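Local coordinates for YueI protein (Bacillus subtilis, PDB 2OHW) that is of unknown function but belongs to the DUF1694 family and folds as a small alpha/beta protein around a mixed beta sheet, at residues 36-41 and 106-111; 68-73 and 100-105. One frame throughout, in Å; residues are numbered along the deposited sequence.

Contact 1 (36-41 and 106-111); sequences RVVLAL and IVIAAD
I106 opens an antiparallel ladder with L41. L41 N donates to I106 O at 2.9 Å, a weaker bond returns from I106 N to L41 O, and the two side chains lie on the same sheet face, approaching loosely through their CB atoms. V107 turns to the other face opposite A40, in a non-hydrogen-bonded pair. Its CG1, placed anti to the backbone N (chi1 174°), reaches CG2 of V37 at 4.1 Å, the two valines crossing at about a right angle. At I108 the regular register breaks. Its N donates to L39 O at 2.8 Å, while its O receives V38 N at 2.8 Å, nearly along the C=O axis, and L39 N more weakly. Two residues facing one define a classic beta bulge, and the CA register shifts by one between V37 and L39. Within the bulge, V38 CB packs on I108 CG2 at 4.1 Å, with L39 CD2 near I108 CD1. A109 resumes the pairing opposite V37, its CA-H directed at R36 O. A110 N then donates to that same oxygen (2.8 Å, 165° at the hydrogen), and its CB meets V38 CG2. At D111 the strand has ended; the R36 chain, bent at chi2, runs alongside with CD 3.3 Å from A110 O. D111 O lies oblique to the guanidinium, 3.7 Å from R36 NE without a hydrogen bond, and R36 also touches A113. Replacing R36 with an alanine would probably leave the A110 and D111 carbonyls without this cover. Strand 104-110 is thus flanked by strand 37-42 and, through backbone bonds of V107 with L68 and A109 with T66, by strand 65-70; helix 53-60 packs on V38, L39 and I108, and Y81 of helix 75-87 meets L41 and I106.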
ATOM      1  N   ARG A  36       2.900 -10.811  -1.271  1.00 16.71           N
ATOM      2  CA  ARG A  36       2.666 -10.248  -2.601  1.00 16.59           C
ATOM      3  C   ARG A  36       2.873  -8.722  -2.671  1.00 16.31           C
ATOM      4  O   ARG A  36       2.838  -8.121  -3.751  1.00 15.49           O
ATOM      5  CB  ARG A  36       1.273 -10.651  -3.092  1.00 17.76           C
ATOM      6  CG  ARG A  36       1.063 -12.207  -3.129  1.00 19.34           C
ATOM      7  CD  ARG A  36       0.221 -12.636  -4.302  1.00 25.12           C
ATOM      8  NE  ARG A  36      -0.268 -14.030  -4.311  1.00 27.81           N
ATOM      9  CZ  ARG A  36       0.315 -15.122  -3.801  1.00 32.97           C
ATOM     10  NH1 ARG A  36       1.494 -15.082  -3.196  1.00 35.20           N
ATOM     11  NH2 ARG A  36      -0.304 -16.297  -3.916  1.00 35.28           N
ATOM     12  N   VAL A  37       3.119  -8.098  -1.525  1.00 16.17           N
ATOM     13  CA  VAL A  37       3.198  -6.645  -1.491  1.00 15.80           C
ATOM     14  C   VAL A  37       4.544  -6.162  -2.021  1.00 16.30           C
ATOM     15  O   VAL A  37       5.604  -6.624  -1.574  1.00 15.67           O
ATOM     16  CB  VAL A  37       2.939  -6.095  -0.076  1.00 15.29           C
ATOM     17  CG1 VAL A  37       3.087  -4.582  -0.065  1.00 16.15           C
ATOM     18  CG2 VAL A  37       1.534  -6.500   0.415  1.00 15.01           C
ATOM     19  N   VAL A  38       4.485  -5.221  -2.964  1.00 15.94           N
ATOM     20  CA  VAL A  38       5.651  -4.564  -3.528  1.00 16.75           C
ATOM     21  C   VAL A  38       5.914  -3.222  -2.836  1.00 16.25           C
ATOM     22  O   VAL A  38       7.061  -2.871  -2.578  1.00 16.93           O
ATOM     23  CB  VAL A  38       5.457  -4.347  -5.056  1.00 17.24           C
ATOM     24  CG1 VAL A  38       6.577  -3.518  -5.643  1.00 20.29           C
ATOM     25  CG2 VAL A  38       5.370  -5.701  -5.774  1.00 19.13           C
ATOM     26  N   LEU A  39       4.856  -2.476  -2.522  1.00 15.85           N
ATOM     27  CA  LEU A  39       5.000  -1.180  -1.864  1.00 16.18           C
ATOM     28  C   LEU A  39       3.664  -0.821  -1.243  1.00 16.08           C
ATOM     29  O   LEU A  39       2.603  -1.137  -1.791  1.00 15.71           O
ATOM     30  CB  LEU A  39       5.423  -0.103  -2.862  1.00 17.52           C
ATOM     31  CG  LEU A  39       5.969   1.235  -2.320  1.00 19.14           C
ATOM     32  CD1 LEU A  39       7.438   1.083  -1.884  1.00 22.33           C
ATOM     33  CD2 LEU A  39       5.884   2.249  -3.432  1.00 21.90           C
ATOM     34  N   ALA A  40       3.710  -0.155  -0.095  1.00 15.26           N
ATOM     35  CA  ALA A  40       2.501   0.329   0.552  1.00 15.86           C
ATOM     36  C   ALA A  40       2.731   1.756   1.022  1.00 16.15           C
ATOM     37  O   ALA A  40       3.830   2.086   1.490  1.00 17.26           O
ATOM     38  CB  ALA A  40       2.142  -0.571   1.709  1.00 16.12           C
ATOM     39  N   LEU A  41       1.708   2.602   0.883  1.00 14.66           N
ATOM     40  CA  LEU A  41       1.744   3.992   1.366  1.00 14.86           C
ATOM     41  C   LEU A  41       0.637   4.166   2.387  1.00 14.00           C
ATOM     42  O   LEU A  41      -0.471   3.610   2.199  1.00 13.57           O
ATOM     43  CB  LEU A  41       1.462   4.948   0.222  1.00 15.00           C
ATOM     44  CG  LEU A  41       2.518   5.122  -0.868  1.00 19.34           C
ATOM     45  CD1 LEU A  41       1.986   6.117  -1.901  1.00 20.48           C
ATOM     46  CD2 LEU A  41       3.845   5.568  -0.349  1.00 20.92           C
ATOM     47  N   ILE A 106      -2.635   3.051  -0.257  1.00 14.45           N
ATOM     48  CA  ILE A 106      -2.348   2.426  -1.540  1.00 14.64           C
ATOM     49  C   ILE A 106      -1.464   1.227  -1.271  1.00 13.64           C
ATOM     50  O   ILE A 106      -0.582   1.288  -0.393  1.00 13.78           O
ATOM     51  CB  ILE A 106      -1.649   3.434  -2.499  1.00 15.51           C
ATOM     52  CG1 ILE A 106      -2.718   4.270  -3.215  1.00 17.53           C
ATOM     53  CG2 ILE A 106      -0.647   2.754  -3.422  1.00 20.34           C
ATOM     54  CD1 ILE A 106      -2.171   5.417  -3.996  1.00 21.64           C
ATOM     55  N   VAL A 107      -1.747   0.124  -1.963  1.00 13.04           N
ATOM     56  CA  VAL A 107      -0.877  -1.057  -1.932  1.00 13.35           C
ATOM     57  C   VAL A 107      -0.649  -1.492  -3.372  1.00 14.08           C
ATOM     58  O   VAL A 107      -1.606  -1.666  -4.123  1.00 14.57           O
ATOM     59  CB  VAL A 107      -1.519  -2.224  -1.144  1.00 13.67           C
ATOM     60  CG1 VAL A 107      -0.683  -3.494  -1.248  1.00 13.95           C
ATOM     61  CG2 VAL A 107      -1.718  -1.848   0.326  1.00 15.13           C
ATOM     62  N   ILE A 108       0.615  -1.637  -3.760  1.00 13.97           N
ATOM     63  CA  ILE A 108       0.961  -2.233  -5.042  1.00 14.80           C
ATOM     64  C   ILE A 108       1.241  -3.696  -4.766  1.00 14.82           C
ATOM     65  O   ILE A 108       2.155  -4.017  -4.000  1.00 14.76           O
ATOM     66  CB  ILE A 108       2.171  -1.540  -5.701  1.00 14.61           C
ATOM     67  CG1 ILE A 108       1.851  -0.057  -5.942  1.00 15.13           C
ATOM     68  CG2 ILE A 108       2.551  -2.240  -7.029  1.00 16.01           C
ATOM     69  CD1 ILE A 108       3.029   0.833  -6.354  1.00 16.92           C
ATOM     70  N   ALA A 109       0.433  -4.575  -5.349  1.00 15.71           N
ATOM     71  CA  ALA A 109       0.522  -6.014  -5.070  1.00 17.13           C
ATOM     72  C   ALA A 109       0.775  -6.781  -6.348  1.00 17.60           C
ATOM     73  O   ALA A 109       0.113  -6.550  -7.363  1.00 17.42           O
ATOM     74  CB  ALA A 109      -0.760  -6.505  -4.414  1.00 17.91           C
ATOM     75  N   ALA A 110       1.719  -7.709  -6.283  1.00 18.40           N
ATOM     76  CA  ALA A 110       1.994  -8.620  -7.392  1.00 19.46           C
ATOM     77  C   ALA A 110       0.994  -9.772  -7.415  1.00 21.04           C
ATOM     78  O   ALA A 110       0.313 -10.058  -6.422  1.00 21.04           O
ATOM     79  CB  ALA A 110       3.417  -9.149  -7.297  1.00 20.02           C
ATOM     80  N   ASP A 111       0.907 -10.457  -8.552  1.00 22.85           N
ATOM     81  CA  ASP A 111      -0.047 -11.567  -8.655  1.00 24.29           C
ATOM     82  C   ASP A 111       0.552 -12.882  -8.139  1.00 25.08           C
ATOM     83  O   ASP A 111      -0.150 -13.900  -8.053  1.00 26.17           O
ATOM     84  CB  ASP A 111      -0.584 -11.707 -10.089  1.00 25.73           C
ATOM     85  CG  ASP A 111       0.484 -12.110 -11.076  1.00 27.58           C
ATOM     86  OD1 ASP A 111       1.674 -11.911 -10.784  1.00 32.15           O
ATOM     87  OD2 ASP A 111       0.129 -12.630 -12.161  1.00 33.04           O
TER

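Contact 2 (68-73 and 100-105); sequences LINGEL and FHTPLG
N70 N donates to G105 O at 2.9 Å and 172°, a backbone bond made where one strand runs into a type I turn (N70 to L73) and segment 100-105 turns a corner at G105. The N70 side chain adds a second grip: with CG anti to the backbone N (chi1 -170°), ND2 reaches L104 O at 2.9 Å, the acceptor lying only 5° out of the amide plane. ND2 also donates to a water that accepts from T102 N, and T102 CG2 packs 3.5 Å from N70 ND2. On the other end of the amide, OD1 takes the E72 N-H in an Asx turn. L73 brings CD1 to 3.8 Å from G105 O. Farther out, the E72 carboxylate hangs over one face of the H101 ring, OE1 3.5 Å from CE1, with the two planes 52° apart. T102 OG1 accepts from L104 N in an ST turn and is also hydrogen-bonded to L28 O. The buried amide thus has bonds at both ends: its oxygen shapes its own turn and its nitrogen ties that turn to 100-105, which is likely to fix the amide's orientation.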
ATOM      1  N   LEU A  68      -3.864  -1.215  -5.696  1.00 13.69           N
ATOM      2  CA  LEU A  68      -5.008  -1.290  -4.790  1.00 13.96           C
ATOM      3  C   LEU A  68      -5.121   0.047  -4.048  1.00 14.34           C
ATOM      4  O   LEU A  68      -4.112   0.554  -3.525  1.00 14.63           O
ATOM      5  CB  LEU A  68      -4.810  -2.411  -3.773  1.00 13.81           C
ATOM      6  CG  LEU A  68      -4.581  -3.830  -4.334  1.00 14.49           C
ATOM      7  CD1 LEU A  68      -4.387  -4.830  -3.201  1.00 16.24           C
ATOM      8  CD2 LEU A  68      -5.755  -4.255  -5.212  1.00 17.09           C
ATOM      9  N   ILE A  69      -6.339   0.604  -4.015  1.00 14.00           N
ATOM     10  CA  ILE A  69      -6.590   1.931  -3.444  1.00 14.15           C
ATOM     11  C   ILE A  69      -7.663   1.792  -2.378  1.00 14.38           C
ATOM     12  O   ILE A  69      -8.709   1.183  -2.614  1.00 15.12           O
ATOM     13  CB  ILE A  69      -7.081   2.890  -4.528  1.00 14.58           C
ATOM     14  CG1 ILE A  69      -6.003   3.095  -5.586  1.00 15.13           C
ATOM     15  CG2 ILE A  69      -7.503   4.234  -3.926  1.00 16.13           C
ATOM     16  CD1 ILE A  69      -6.573   3.576  -6.920  1.00 16.73           C
ATOM     17  N   ASN A  70      -7.417   2.374  -1.211  1.00 14.11           N
ATOM     18  CA  ASN A  70      -8.370   2.390  -0.127  1.00 14.80           C
ATOM     19  C   ASN A  70      -9.558   3.295  -0.458  1.00 15.72           C
ATOM     20  O   ASN A  70      -9.391   4.503  -0.577  1.00 15.58           O
ATOM     21  CB  ASN A  70      -7.664   2.916   1.127  1.00 15.06           C
ATOM     22  CG  ASN A  70      -8.482   2.757   2.369  1.00 16.21           C
ATOM     23  OD1 ASN A  70      -9.715   2.816   2.326  1.00 16.97           O
ATOM     24  ND2 ASN A  70      -7.805   2.578   3.500  1.00 18.90           N
ATOM     25  N   GLY A  71     -10.752   2.708  -0.579  1.00 16.11           N
ATOM     26  CA  GLY A  71     -11.976   3.441  -0.916  1.00 16.81           C
ATOM     27  C   GLY A  71     -12.417   4.475   0.107  1.00 17.42           C
ATOM     28  O   GLY A  71     -13.331   5.264  -0.173  1.00 17.68           O
ATOM     29  N   GLU A  72     -11.786   4.504   1.286  1.00 16.50           N
ATOM     30  CA  GLU A  72     -12.097   5.580   2.238  1.00 17.25           C
ATOM     31  C   GLU A  72     -11.606   6.939   1.745  1.00 16.62           C
ATOM     32  O   GLU A  72     -12.089   7.986   2.205  1.00 16.32           O
ATOM     33  CB  GLU A  72     -11.482   5.309   3.604  1.00 17.90           C
ATOM     34  CG  GLU A  72     -11.897   3.981   4.172  1.00 23.51           C
ATOM     35  CD  GLU A  72     -12.543   4.092   5.514  1.00 29.75           C
ATOM     36  OE1 GLU A  72     -12.245   5.043   6.268  1.00 34.17           O
ATOM     37  OE2 GLU A  72     -13.365   3.208   5.820  1.00 34.41           O
ATOM     38  N   LEU A  73     -10.609   6.912   0.852  1.00 16.11           N
ATOM     39  CA  LEU A  73     -10.038   8.114   0.263  1.00 16.15           C
ATOM     40  C   LEU A  73     -10.955   8.676  -0.820  1.00 15.65           C
ATOM     41  O   LEU A  73     -11.630   7.925  -1.511  1.00 15.60           O
ATOM     42  CB  LEU A  73      -8.677   7.786  -0.362  1.00 16.05           C
ATOM     43  CG  LEU A  73      -7.566   7.398   0.617  1.00 16.49           C
ATOM     44  CD1 LEU A  73      -6.385   6.860  -0.190  1.00 20.32           C
ATOM     45  CD2 LEU A  73      -7.163   8.612   1.427  1.00 18.70           C
ATOM     46  N   PHE A 100     -12.129  -3.891   8.493  1.00 28.39           N
ATOM     47  CA  PHE A 100     -11.132  -3.323   9.397  1.00 28.40           C
ATOM     48  C   PHE A 100     -10.658  -1.991   8.831  1.00 27.23           C
ATOM     49  O   PHE A 100     -10.426  -1.859   7.621  1.00 26.81           O
ATOM     50  CB  PHE A 100      -9.953  -4.308   9.518  1.00 29.24           C
ATOM     51  CG  PHE A 100      -8.735  -3.765  10.243  1.00 31.38           C
ATOM     52  CD1 PHE A 100      -8.774  -3.498  11.609  1.00 32.71           C
ATOM     53  CD2 PHE A 100      -7.526  -3.584   9.559  1.00 32.87           C
ATOM     54  CE1 PHE A 100      -7.641  -3.020  12.282  1.00 33.64           C
ATOM     55  CE2 PHE A 100      -6.390  -3.109  10.223  1.00 33.58           C
ATOM     56  CZ  PHE A 100      -6.450  -2.825  11.585  1.00 32.17           C
ATOM     57  N   HIS A 101     -10.551  -0.994   9.703  1.00 26.17           N
ATOM     58  CA  HIS A 101      -9.961   0.269   9.313  1.00 25.47           C
ATOM     59  C   HIS A 101      -8.491  -0.051   9.137  1.00 24.07           C
ATOM     60  O   HIS A 101      -7.872  -0.622  10.032  1.00 25.92           O
ATOM     61  CB  HIS A 101     -10.163   1.329  10.399  1.00 26.52           C
ATOM     62  CG  HIS A 101     -10.248   2.731   9.879  1.00 29.81           C
ATOM     63  ND1 HIS A 101      -9.458   3.198   8.851  1.00 33.40           N
ATOM     64  CD2 HIS A 101     -11.023   3.774  10.260  1.00 34.00           C
ATOM     65  CE1 HIS A 101      -9.753   4.465   8.614  1.00 35.69           C
ATOM     66  NE2 HIS A 101     -10.701   4.839   9.453  1.00 35.84           N
ATOM     67  N   THR A 102      -7.950   0.228   7.960  1.00 20.76           N
ATOM     68  CA  THR A 102      -6.525   0.064   7.744  1.00 18.48           C
ATOM     69  C   THR A 102      -5.919   1.439   7.534  1.00 17.35           C
ATOM     70  O   THR A 102      -6.531   2.285   6.901  1.00 17.33           O
ATOM     71  CB  THR A 102      -6.203  -0.842   6.521  1.00 18.48           C
ATOM     72  OG1 THR A 102      -4.790  -0.824   6.295  1.00 16.79           O
ATOM     73  CG2 THR A 102      -6.881  -0.338   5.232  1.00 17.97           C
ATOM     74  N   PRO A 103      -4.696   1.658   8.038  1.00 15.98           N
ATOM     75  CA  PRO A 103      -4.048   2.953   7.818  1.00 15.77           C
ATOM     76  C   PRO A 103      -3.428   3.064   6.427  1.00 15.58           C
ATOM     77  O   PRO A 103      -2.910   4.115   6.087  1.00 15.41           O
ATOM     78  CB  PRO A 103      -2.927   2.943   8.861  1.00 16.95           C
ATOM     79  CG  PRO A 103      -2.567   1.505   8.987  1.00 16.41           C
ATOM     80  CD  PRO A 103      -3.858   0.753   8.847  1.00 16.74           C
ATOM     81  N   LEU A 104      -3.448   1.984   5.646  1.00 14.48           N
ATOM     82  CA  LEU A 104      -2.823   2.000   4.309  1.00 14.39           C
ATOM     83  C   LEU A 104      -3.761   2.618   3.288  1.00 14.78           C
ATOM     84  O   LEU A 104      -4.951   2.282   3.250  1.00 15.63           O
ATOM     85  CB  LEU A 104      -2.363   0.592   3.894  1.00 14.28           C
ATOM     86  CG  LEU A 104      -1.320   0.028   4.876  1.00 14.57           C
ATOM     87  CD1 LEU A 104      -0.788  -1.279   4.369  1.00 15.83           C
ATOM     88  CD2 LEU A 104      -0.169   1.012   5.132  1.00 16.26           C
ATOM     89  N   GLY A 105      -3.218   3.496   2.450  1.00 13.98           N
ATOM     90  CA  GLY A 105      -3.969   4.193   1.402  1.00 13.74           C
ATOM     91  C   GLY A 105      -3.834   3.529   0.048  1.00 14.11           C
ATOM     92  O   GLY A 105      -4.793   3.447  -0.708  1.00 14.34           O
TER
HETATM   93  O   HOH W   1      -9.203   2.326   6.054  1.00 36.31           O

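Both contacts use strand 104-110, on opposite edges: contact 1 pairs it with 37-42, contact 2 joins its start to the end of 65-70. They meet where L41 O receives a probable hydrogen bond from G105 N and V107 O one from L68 N, although their centres are 13 Å apart. Contact 1, centred about 5 Å from the chain centre, buries 539 Å² and relies on repeated backbone bonds with aliphatic side chains on both faces. Contact 2, about 8 Å from that centre, buries 259 Å² and combines a single backbone bond with the side chain of one asparagine, a bridging water and turns; its E72 and H101 are exposed, whereas N70 and G105 remain buried.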